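Local structure of glycolipid-binding domain-containing protein (Pseudomonas aeruginosa, 2H1T) at residues W106-R117 with Q175-F185; R150-Y158 with F166-E174. The protein is of uncharacterised function but may bind glycolipids or take part in their metabolism. One frame throughout, in Å; residues are numbered along the deposited sequence. Where two conformers were deposited one is given.

Overall arrangement
Both contacts build on the sheet that contains strands 155-160, 167-172 and 178-181, and their centres lie about 9 Å apart. Interaction 2 centres on the hairpin of strands 155-160 and 167-172, and it falls within the long chain loop that interaction 1 closes. Strand 178-181 follows on as the next antiparallel strand: the distances of Ile-179 N to Leu-171 O, 2.7 Å, and Asp-180 O to Leu-171 N, 3.0 Å, indicate probable hydrogen bonds. Residues 106-117 pack against this strand, and Asn-112 also touches Leu-170. Bound 2-methyl-2,4-pentanediol, probably from the crystallisation liquor, comes within about 3 Å of the Tyr-158 side chain and about 4 Å of that of Tyr-181, perhaps marking a pocket.

Interaction 1 of 2, residues W106-R117 with Q175-F185; sequences WPSPFTNTFPIR and QGLVIDYPGLF
The Phe-185 ring carries Pro-109 on one face: CD of Pro-109 stands 3.8 Å from the ring centroid and 11° off the normal, a CH-pi contact. Pro-107 CB meets the same ring at its edge, 3.9 Å from Phe-185 CZ. Trp-106 approaches obliquely, its six-membered ring inclined at 60° to that of Phe-185, while Pro-107 CB lies over the centre of one face of the indole. Leu-184 CD1 touches the indole edge. With CG of Tyr-181 anti to its backbone N (chi1 -162°), its ring rises beside Pro-109 and Asn-112. Leu-177 CD1 abuts the edge of the Phe-110 ring, 3.8 Å from Phe-110 CD1, the two side chains running alongside each other.

Polar contacts tie helix 113-119 to residues 175-176. Thr-113 OG1 donates to Gly-176 O at 2.7 Å, coming from above the carbonyl plane and not along a lone pair. Bends at chi2 and chi3 fold Arg-117 back until NH1 reaches Gln-175 O, also 2.7 Å, with the acceptor near the guanidinium plane. A water donates to Pro-109 O and Thr-113 OG1 and accepts from Val-178 N at 2.9 Å, bridging the backbones where they do not bond directly. Within 106-117, Phe-110 N donates to Ser-108 OG, an ST turn whose hydroxyl also bonds Glu-22.

The cis peptide before Pro-107 lies where strand 102-106 gives way to the loop leading into helix 113-119. The packing and bonds described join this connection to strand 178-181 and its turn to strand 185-187. Strand 45-54 packs against Pro-107 and Phe-110 from the other sheet, and at Phe-185 the sheet continues antiparallel into the second subunit, whose Trp-14 meets Trp-106 and Phe-185.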
loop_
_atom_site.group_PDB
_atom_site.type_symbol
_atom_site.label_atom_id
_atom_site.label_comp_id
_atom_site.label_asym_id
_atom_site.label_seq_id
_atom_site.Cartn_x
_atom_site.Cartn_y
_atom_site.Cartn_z
ATOM N N TRP A 106 6.844 8.853 11.772
ATOM C CA TRP A 106 5.798 7.839 12.076
ATOM C C TRP A 106 5.208 7.428 10.729
ATOM O O TRP A 106 4.921 8.286 9.895
ATOM C CB TRP A 106 4.662 8.401 12.973
ATOM C CG TRP A 106 3.462 7.500 13.008
ATOM C CD1 TRP A 106 2.312 7.572 12.228
ATOM C CD2 TRP A 106 3.302 6.326 13.826
ATOM N NE1 TRP A 106 1.480 6.496 12.511
ATOM C CE2 TRP A 106 2.056 5.734 13.492
ATOM C CE3 TRP A 106 4.110 5.703 14.779
ATOM C CZ2 TRP A 106 1.596 4.567 14.104
ATOM C CZ3 TRP A 106 3.642 4.538 15.392
ATOM C CH2 TRP A 106 2.402 3.990 15.047
ATOM N N PRO A 107 4.964 6.137 10.526
ATOM C CA PRO A 107 5.272 5.005 11.392
ATOM C C PRO A 107 6.563 4.293 11.027
ATOM O O PRO A 107 6.570 3.414 10.157
ATOM C CB PRO A 107 4.071 4.089 11.143
ATOM C CG PRO A 107 3.681 4.344 9.758
ATOM C CD PRO A 107 4.095 5.726 9.396
ATOM N N SER A 108 7.656 4.621 11.716
ATOM C CA SER A 108 8.913 3.905 11.453
ATOM C C SER A 108 9.789 3.781 12.673
ATOM O O SER A 108 10.174 4.774 13.283
ATOM C CB SER A 108 9.723 4.533 10.331
ATOM O OG SER A 108 10.993 3.895 10.172
ATOM N N PRO A 109 10.209 2.549 12.981
ATOM C CA PRO A 109 11.138 2.450 14.116
ATOM C C PRO A 109 12.596 2.685 13.702
ATOM O O PRO A 109 13.524 2.706 14.556
ATOM C CB PRO A 109 10.908 1.019 14.592
ATOM C CG PRO A 109 10.638 0.295 13.371
ATOM C CD PRO A 109 9.849 1.218 12.460
ATOM N N PHE A 110 12.817 2.907 12.411
ATOM C CA PHE A 110 14.182 3.271 11.958
ATOM C C PHE A 110 14.725 4.470 12.701
ATOM O O PHE A 110 15.879 4.452 13.173
ATOM C CB PHE A 110 14.269 3.551 10.466
ATOM C CG PHE A 110 15.641 4.010 10.017
ATOM C CD1 PHE A 110 16.800 3.282 10.363
ATOM C CD2 PHE A 110 15.785 5.116 9.252
ATOM C CE1 PHE A 110 18.062 3.688 9.966
ATOM C CE2 PHE A 110 17.058 5.526 8.856
ATOM C CZ PHE A 110 18.187 4.817 9.213
ATOM N N THR A 111 13.900 5.508 12.823
ATOM C CA THR A 111 14.422 6.791 13.267
ATOM C C THR A 111 14.879 6.841 14.727
ATOM O O THR A 111 15.634 7.718 15.104
ATOM C CB THR A 111 13.446 7.946 12.943
ATOM O OG1 THR A 111 12.145 7.703 13.518
ATOM C CG2 THR A 111 13.336 8.105 11.426
ATOM N N ASN A 112 14.495 5.845 15.523
ATOM C CA ASN A 112 14.993 5.720 16.894
ATOM C C ASN A 112 16.520 5.505 16.930
ATOM O O ASN A 112 17.175 5.761 17.931
ATOM C CB ASN A 112 14.297 4.563 17.589
ATOM C CG ASN A 112 12.807 4.800 17.803
ATOM O OD1 ASN A 112 11.972 4.354 17.010
ATOM N ND2 ASN A 112 12.484 5.564 18.805
ATOM N N THR A 113 17.074 5.041 15.815
ATOM C CA THR A 113 18.512 4.817 15.709
ATOM C C THR A 113 19.316 6.104 15.791
ATOM O O THR A 113 20.399 6.115 16.369
ATOM C CB THR A 113 18.808 4.058 14.416
ATOM O OG1 THR A 113 18.192 2.782 14.513
ATOM C CG2 THR A 113 20.306 3.849 14.197
ATOM N N PHE A 114 18.738 7.216 15.365
ATOM C CA PHE A 114 19.495 8.479 15.323
ATOM C C PHE A 114 19.939 8.943 16.688
ATOM O O PHE A 114 21.150 9.118 16.875
ATOM C CB PHE A 114 18.753 9.551 14.518
ATOM C CG PHE A 114 18.719 9.231 13.043
ATOM C CD1 PHE A 114 19.875 9.374 12.264
ATOM C CD2 PHE A 114 17.591 8.699 12.448
ATOM C CE1 PHE A 114 19.884 9.061 10.907
ATOM C CE2 PHE A 114 17.604 8.353 11.082
ATOM C CZ PHE A 114 18.746 8.514 10.323
ATOM N N PRO A 115 18.989 9.155 17.641
ATOM C CA PRO A 115 19.471 9.586 18.957
ATOM C C PRO A 115 20.409 8.576 19.604
ATOM O O PRO A 115 21.391 8.971 20.229
ATOM C CB PRO A 115 18.191 9.789 19.768
ATOM C CG PRO A 115 17.119 10.025 18.737
ATOM C CD PRO A 115 17.525 9.151 17.569
ATOM N N ILE A 116 20.137 7.282 19.398
ATOM C CA ILE A 116 20.989 6.241 19.947
ATOM C C ILE A 116 22.420 6.372 19.449
ATOM O O ILE A 116 23.345 6.344 20.233
ATOM C CB ILE A 116 20.416 4.848 19.672
ATOM C CG1 ILE A 116 19.151 4.665 20.519
ATOM C CG2 ILE A 116 21.393 3.725 20.084
ATOM C CD1 ILE A 116 18.239 3.565 19.996
ATOM N N ARG A 117 22.585 6.532 18.143
ATOM C CA ARG A 117 23.916 6.551 17.554
ATOM C C ARG A 117 24.557 7.893 17.771
ATOM O O ARG A 117 25.775 7.971 17.928
ATOM C CB ARG A 117 23.864 6.221 16.064
ATOM C CG ARG A 117 23.500 4.799 15.745
ATOM C CD ARG A 117 24.604 3.840 16.202
ATOM N NE ARG A 117 25.792 3.929 15.344
ATOM C CZ ARG A 117 25.996 3.197 14.243
ATOM N NH1 ARG A 117 25.123 2.288 13.852
ATOM N NH2 ARG A 117 27.090 3.363 13.519
ATOM N N GLN A 175 24.206 -2.194 16.177
ATOM C CA GLN A 175 24.294 -0.972 15.393
ATOM C C GLN A 175 23.206 0.048 15.778
ATOM O O GLN A 175 23.104 1.134 15.198
ATOM C CB GLN A 175 24.248 -1.310 13.894
ATOM C CG GLN A 175 25.494 -2.064 13.365
ATOM C CD GLN A 175 25.545 -3.522 13.814
ATOM O OE1 GLN A 175 24.516 -4.215 13.785
ATOM N NE2 GLN A 175 26.752 -3.998 14.271
ATOM N N GLY A 176 22.360 -0.312 16.737
ATOM C CA GLY A 176 21.352 0.616 17.223
ATOM C C GLY A 176 20.078 0.545 16.421
ATOM O O GLY A 176 19.199 1.368 16.589
ATOM N N LEU A 177 19.969 -0.464 15.552
ATOM C CA LEU A 177 18.739 -0.708 14.834
ATOM C C LEU A 177 17.746 -1.468 15.715
ATOM O O LEU A 177 18.078 -2.465 16.335
ATOM C CB LEU A 177 18.971 -1.441 13.504
ATOM C CG LEU A 177 19.661 -0.761 12.327
ATOM C CD1 LEU A 177 18.809 0.424 11.784
ATOM C CD2 LEU A 177 21.083 -0.349 12.600
ATOM N N VAL A 178 16.512 -0.994 15.708
ATOM C CA VAL A 178 15.446 -1.583 16.466
ATOM C C VAL A 178 15.158 -3.030 16.005
ATOM O O VAL A 178 14.933 -3.306 14.795
ATOM C CB VAL A 178 14.147 -0.711 16.409
ATOM C CG1 VAL A 178 12.984 -1.434 17.022
ATOM C CG2 VAL A 178 14.339 0.628 17.083
ATOM N N ILE A 179 15.185 -3.936 16.967
ATOM C CA ILE A 179 14.663 -5.298 16.801
ATOM C C ILE A 179 13.162 -5.314 17.139
ATOM O O ILE A 179 12.318 -5.664 16.289
ATOM C CB ILE A 179 15.471 -6.328 17.696
ATOM C CG1 ILE A 179 16.952 -6.280 17.326
ATOM C CG2 ILE A 179 14.982 -7.809 17.484
ATOM C CD1 ILE A 179 17.841 -7.182 18.211
ATOM N N ASP A 180 12.852 -4.968 18.385
ATOM C CA ASP A 180 11.478 -4.922 18.898
ATOM C C ASP A 180 11.186 -3.555 19.450
ATOM O O ASP A 180 11.905 -3.034 20.257
ATOM C CB ASP A 180 11.218 -5.933 19.980
ATOM C CG ASP A 180 11.277 -7.349 19.487
ATOM O OD1 ASP A 180 10.810 -7.609 18.347
ATOM O OD2 ASP A 180 11.777 -8.212 20.243
ATOM N N TYR A 181 10.114 -2.996 18.957
ATOM C CA TYR A 181 9.464 -1.801 19.512
ATOM C C TYR A 181 8.172 -2.395 20.073
ATOM O O TYR A 181 7.179 -2.543 19.376
ATOM C CB TYR A 181 9.210 -0.768 18.427
ATOM C CG TYR A 181 8.971 0.599 19.014
ATOM C CD1 TYR A 181 8.061 0.780 20.061
ATOM C CD2 TYR A 181 9.633 1.722 18.512
ATOM C CE1 TYR A 181 7.826 2.040 20.597
ATOM C CE2 TYR A 181 9.389 3.003 19.028
ATOM C CZ TYR A 181 8.508 3.149 20.087
ATOM O OH TYR A 181 8.249 4.383 20.643
ATOM N N PRO A 182 8.187 -2.792 21.341
ATOM C CA PRO A 182 7.151 -3.725 21.798
ATOM C C PRO A 182 5.710 -3.235 21.599
ATOM O O PRO A 182 5.347 -2.120 21.989
ATOM C CB PRO A 182 7.488 -3.946 23.287
ATOM C CG PRO A 182 8.979 -3.526 23.403
ATOM C CD PRO A 182 9.141 -2.429 22.410
ATOM N N GLY A 183 4.918 -4.085 20.938
ATOM C CA GLY A 183 3.519 -3.793 20.671
ATOM C C GLY A 183 3.307 -2.850 19.502
ATOM O O GLY A 183 2.175 -2.653 19.106
ATOM N N LEU A 184 4.379 -2.269 18.938
ATOM C CA LEU A 184 4.245 -1.383 17.788
ATOM C C LEU A 184 4.938 -1.891 16.517
ATOM O O LEU A 184 4.343 -1.796 15.449
ATOM C CB LEU A 184 4.771 0.017 18.087
ATOM C CG LEU A 184 3.874 0.851 18.994
ATOM C CD1 LEU A 184 4.485 2.207 19.068
ATOM C CD2 LEU A 184 2.506 0.938 18.458
ATOM N N PHE A 185 6.187 -2.348 16.616
ATOM C CA PHE A 185 6.909 -2.836 15.438
ATOM C C PHE A 185 7.734 -4.037 15.765
ATOM O O PHE A 185 8.280 -4.133 16.902
ATOM C CB PHE A 185 7.846 -1.774 14.900
ATOM C CG PHE A 185 7.159 -0.506 14.520
ATOM C CD1 PHE A 185 6.496 -0.394 13.293
ATOM C CD2 PHE A 185 7.173 0.582 15.364
ATOM C CE1 PHE A 185 5.857 0.794 12.927
ATOM C CE2 PHE A 185 6.514 1.797 14.995
ATOM C CZ PHE A 185 5.843 1.887 13.783
HETATM O O HOH W 1 15.869 1.356 14.171
#

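Interaction 2 of 2, residues R150-Y158 with F166-E174; sequences RLDASHYLY and FKAVLLVDE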
loop_
_atom_site.group_PDB
_atom_site.type_symbol
_atom_site.label_atom_id
_atom_site.label_comp_id
_atom_site.label_asym_id
_atom_site.label_seq_id
_atom_site.Cartn_x
_atom_site.Cartn_y
_atom_site.Cartn_z
ATOM N N ARG A 150 19.548 5.130 28.255
ATOM C CA ARG A 150 20.166 3.839 28.045
ATOM C C ARG A 150 20.061 2.963 29.301
ATOM O O ARG A 150 20.550 3.317 30.381
ATOM C CB ARG A 150 21.618 3.977 27.580
ATOM C CG ARG A 150 22.353 2.655 27.525
ATOM C CD ARG A 150 23.684 2.770 26.824
ATOM N NE ARG A 150 24.559 1.699 27.242
ATOM C CZ ARG A 150 25.634 1.274 26.581
ATOM N NH1 ARG A 150 25.973 1.810 25.427
ATOM N NH2 ARG A 150 26.327 0.241 27.065
ATOM N N LEU A 151 19.443 1.802 29.155
ATOM C CA LEU A 151 19.217 0.889 30.286
ATOM C C LEU A 151 20.355 -0.115 30.310
ATOM O O LEU A 151 20.918 -0.422 31.372
ATOM C CB LEU A 151 17.864 0.179 30.188
ATOM C CG LEU A 151 16.626 1.093 30.078
ATOM C CD1 LEU A 151 15.362 0.236 29.915
ATOM C CD2 LEU A 151 16.546 2.033 31.290
ATOM N N ASP A 152 20.661 -0.655 29.133
ATOM C CA ASP A 152 21.868 -1.460 28.909
ATOM C C ASP A 152 22.239 -1.336 27.436
ATOM O O ASP A 152 21.616 -0.533 26.717
ATOM C CB ASP A 152 21.699 -2.927 29.415
ATOM C CG ASP A 152 20.654 -3.733 28.665
ATOM O OD1 ASP A 152 20.277 -3.386 27.533
ATOM O OD2 ASP A 152 20.243 -4.794 29.199
ATOM N N ALA A 153 23.246 -2.083 26.972
ATOM C CA ALA A 153 23.686 -1.915 25.558
ATOM C C ALA A 153 22.579 -2.130 24.570
ATOM O O ALA A 153 22.567 -1.499 23.532
ATOM C CB ALA A 153 24.821 -2.851 25.206
ATOM N N SER A 154 21.647 -3.022 24.878
ATOM C CA SER A 154 20.616 -3.373 23.891
ATOM C C SER A 154 19.193 -2.839 24.207
ATOM O O SER A 154 18.244 -3.083 23.455
ATOM C CB SER A 154 20.639 -4.886 23.677
ATOM O OG SER A 154 20.053 -5.560 24.770
ATOM N N HIS A 155 19.046 -2.082 25.291
ATOM C CA HIS A 155 17.741 -1.567 25.673
ATOM C C HIS A 155 17.812 -0.086 25.981
ATOM O O HIS A 155 18.655 0.351 26.781
ATOM C CB HIS A 155 17.200 -2.271 26.906
ATOM C CG HIS A 155 16.905 -3.719 26.727
ATOM N ND1 HIS A 155 17.865 -4.688 26.894
ATOM C CD2 HIS A 155 15.750 -4.370 26.424
ATOM C CE1 HIS A 155 17.321 -5.875 26.704
ATOM N NE2 HIS A 155 16.039 -5.711 26.424
ATOM N N TYR A 156 16.871 0.657 25.384
ATOM C CA TYR A 156 16.666 2.071 25.599
ATOM C C TYR A 156 15.224 2.379 26.017
ATOM O O TYR A 156 14.272 1.864 25.407
ATOM C CB TYR A 156 16.950 2.835 24.289
ATOM C CG TYR A 156 18.415 3.002 24.057
ATOM C CD1 TYR A 156 19.178 1.946 23.552
ATOM C CD2 TYR A 156 19.077 4.192 24.399
ATOM C CE1 TYR A 156 20.561 2.085 23.388
ATOM C CE2 TYR A 156 20.465 4.329 24.186
ATOM C CZ TYR A 156 21.188 3.276 23.711
ATOM O OH TYR A 156 22.557 3.386 23.535
ATOM N N LEU A 157 15.087 3.206 27.056
ATOM C CA LEU A 157 13.789 3.767 27.429
ATOM C C LEU A 157 13.491 5.034 26.647
ATOM O O LEU A 157 14.218 6.038 26.740
ATOM C CB LEU A 157 13.711 4.023 28.919
ATOM C CG LEU A 157 12.396 4.591 29.464
ATOM C CD1 LEU A 157 11.276 3.542 29.377
ATOM C CD2 LEU A 157 12.616 5.081 30.857
ATOM N N TYR A 158 12.417 4.976 25.870
ATOM C CA TYR A 158 11.959 6.108 25.075
ATOM C C TYR A 158 10.785 6.749 25.853
ATOM O O TYR A 158 9.948 6.042 26.386
ATOM C CB TYR A 158 11.489 5.673 23.652
ATOM C CG TYR A 158 10.740 6.815 23.017
ATOM C CD1 TYR A 158 11.428 7.845 22.374
ATOM C CD2 TYR A 158 9.345 6.945 23.185
ATOM C CE1 TYR A 158 10.703 8.959 21.861
ATOM C CE2 TYR A 158 8.655 8.043 22.733
ATOM C CZ TYR A 158 9.344 9.052 22.075
ATOM O OH TYR A 158 8.612 10.135 21.584
ATOM N N PHE A 166 3.502 8.824 26.933
ATOM C CA PHE A 166 3.873 7.560 26.297
ATOM C C PHE A 166 5.330 7.171 26.598
ATOM O O PHE A 166 6.245 7.970 26.484
ATOM C CB PHE A 166 3.676 7.614 24.776
ATOM C CG PHE A 166 4.034 6.312 24.077
ATOM C CD1 PHE A 166 3.178 5.235 24.144
ATOM C CD2 PHE A 166 5.269 6.154 23.428
ATOM C CE1 PHE A 166 3.518 4.029 23.552
ATOM C CE2 PHE A 166 5.600 4.970 22.814
ATOM C CZ PHE A 166 4.709 3.901 22.877
ATOM N N LYS A 167 5.541 5.909 26.937
ATOM C CA LYS A 167 6.862 5.398 27.235
ATOM C C LYS A 167 6.973 4.003 26.652
ATOM O O LYS A 167 5.983 3.251 26.611
ATOM C CB LYS A 167 7.086 5.327 28.763
ATOM C CG LYS A 167 6.774 6.607 29.494
ATOM C CD LYS A 167 7.324 6.573 30.936
ATOM C CE LYS A 167 6.802 7.698 31.775
ATOM N NZ LYS A 167 7.252 9.019 31.293
ATOM N N ALA A 168 8.176 3.656 26.190
ATOM C CA ALA A 168 8.441 2.337 25.660
ATOM C C ALA A 168 9.896 1.951 25.904
ATOM O O ALA A 168 10.770 2.847 26.046
ATOM C CB ALA A 168 8.112 2.263 24.161
ATOM N N VAL A 169 10.146 0.639 26.036
ATOM C CA VAL A 169 11.513 0.082 26.050
ATOM C C VAL A 169 11.828 -0.571 24.712
ATOM O O VAL A 169 11.138 -1.476 24.290
ATOM C CB VAL A 169 11.737 -1.009 27.105
ATOM C CG1 VAL A 169 13.103 -1.724 26.857
ATOM C CG2 VAL A 169 11.662 -0.441 28.508
ATOM N N LEU A 170 12.868 -0.080 24.035
ATOM C CA LEU A 170 13.261 -0.551 22.708
ATOM C C LEU A 170 14.400 -1.538 22.834
ATOM O O LEU A 170 15.363 -1.312 23.605
ATOM C CB LEU A 170 13.673 0.601 21.786
ATOM C CG LEU A 170 12.765 1.848 21.784
ATOM C CD1 LEU A 170 13.190 2.801 20.614
ATOM C CD2 LEU A 170 11.321 1.543 21.743
ATOM N N LEU A 171 14.257 -2.674 22.145
ATOM C CA LEU A 171 15.340 -3.633 22.037
ATOM C C LEU A 171 16.029 -3.354 20.679
ATOM O O LEU A 171 15.372 -3.366 19.627
ATOM C CB LEU A 171 14.806 -5.064 22.064
ATOM C CG LEU A 171 15.849 -6.155 21.944
ATOM C CD1 LEU A 171 16.691 -6.329 23.218
ATOM C CD2 LEU A 171 15.200 -7.492 21.574
ATOM N N VAL A 172 17.326 -3.079 20.735
ATOM C CA VAL A 172 18.123 -2.708 19.588
ATOM C C VAL A 172 19.326 -3.649 19.434
ATOM O O VAL A 172 19.745 -4.325 20.381
ATOM C CB VAL A 172 18.575 -1.225 19.642
ATOM C CG1 VAL A 172 17.349 -0.346 19.841
ATOM C CG2 VAL A 172 19.582 -0.944 20.799
ATOM N N ASP A 173 19.856 -3.688 18.221
ATOM C CA ASP A 173 21.040 -4.496 17.946
ATOM C C ASP A 173 22.267 -3.662 18.142
ATOM O O ASP A 173 22.193 -2.495 18.531
ATOM C CB ASP A 173 20.970 -5.125 16.537
ATOM C CG ASP A 173 21.034 -4.118 15.413
ATOM O OD1 ASP A 173 21.475 -2.957 15.616
ATOM O OD2 ASP A 173 20.623 -4.510 14.293
ATOM N N GLU A 174 23.423 -4.257 17.879
ATOM C CA GLU A 174 24.672 -3.578 18.123
ATOM C C GLU A 174 24.931 -2.362 17.279
ATOM O O GLU A 174 25.789 -1.566 17.637
ATOM C CB GLU A 174 25.826 -4.534 17.946
ATOM C CG GLU A 174 25.720 -5.760 18.819
ATOM C CD GLU A 174 25.230 -6.962 18.033
ATOM O OE1 GLU A 174 24.071 -6.888 17.535
ATOM O OE2 GLU A 174 26.032 -7.954 17.912
HETATM O O HOH W 2 23.347 -2.423 21.132
#
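His-155 and Leu-171 form a non-hydrogen-bonded antiparallel pair, their side chains pointing the same way. CD1 of Leu-171 lies over one face of the imidazole, 3.7 Å from its centroid and 30° off the normal, a CH-pi contact, while Val-169 CG1 sits at the ring edge. Also at the ring's edge, ND1 of His-155 donates to OD1 of Asp-152 at 2.8 Å. That oxygen is met on its syn side and lies in the imidazole plane, which helps fix the ring's rotation. Asp-152 begins a type I turn to His-155, and its OD1 also takes a weak bond from Ser-154 N.

Tyr-156 and Tyr-158 each exchange two backbone hydrogen bonds, with Leu-170 and Ala-168 respectively; Leu-170 N to Tyr-156 O, at 2.8 Å, is nearly straight (172°). A further bond joins Val-172 N to Ser-154 O. The Tyr-158 and Phe-166 side chains cross at about a right angle, Tyr-158 CE2 lying 3.9 Å from Phe-166 CD2, and Tyr-158 OH bonds the pentanediol.

Together these ties make a regular beta hairpin inside the sheet, flanked by strands 142-152 and 178-181, with Tyr-156 and Val-172 resting on Ile-116 of helix 113-119.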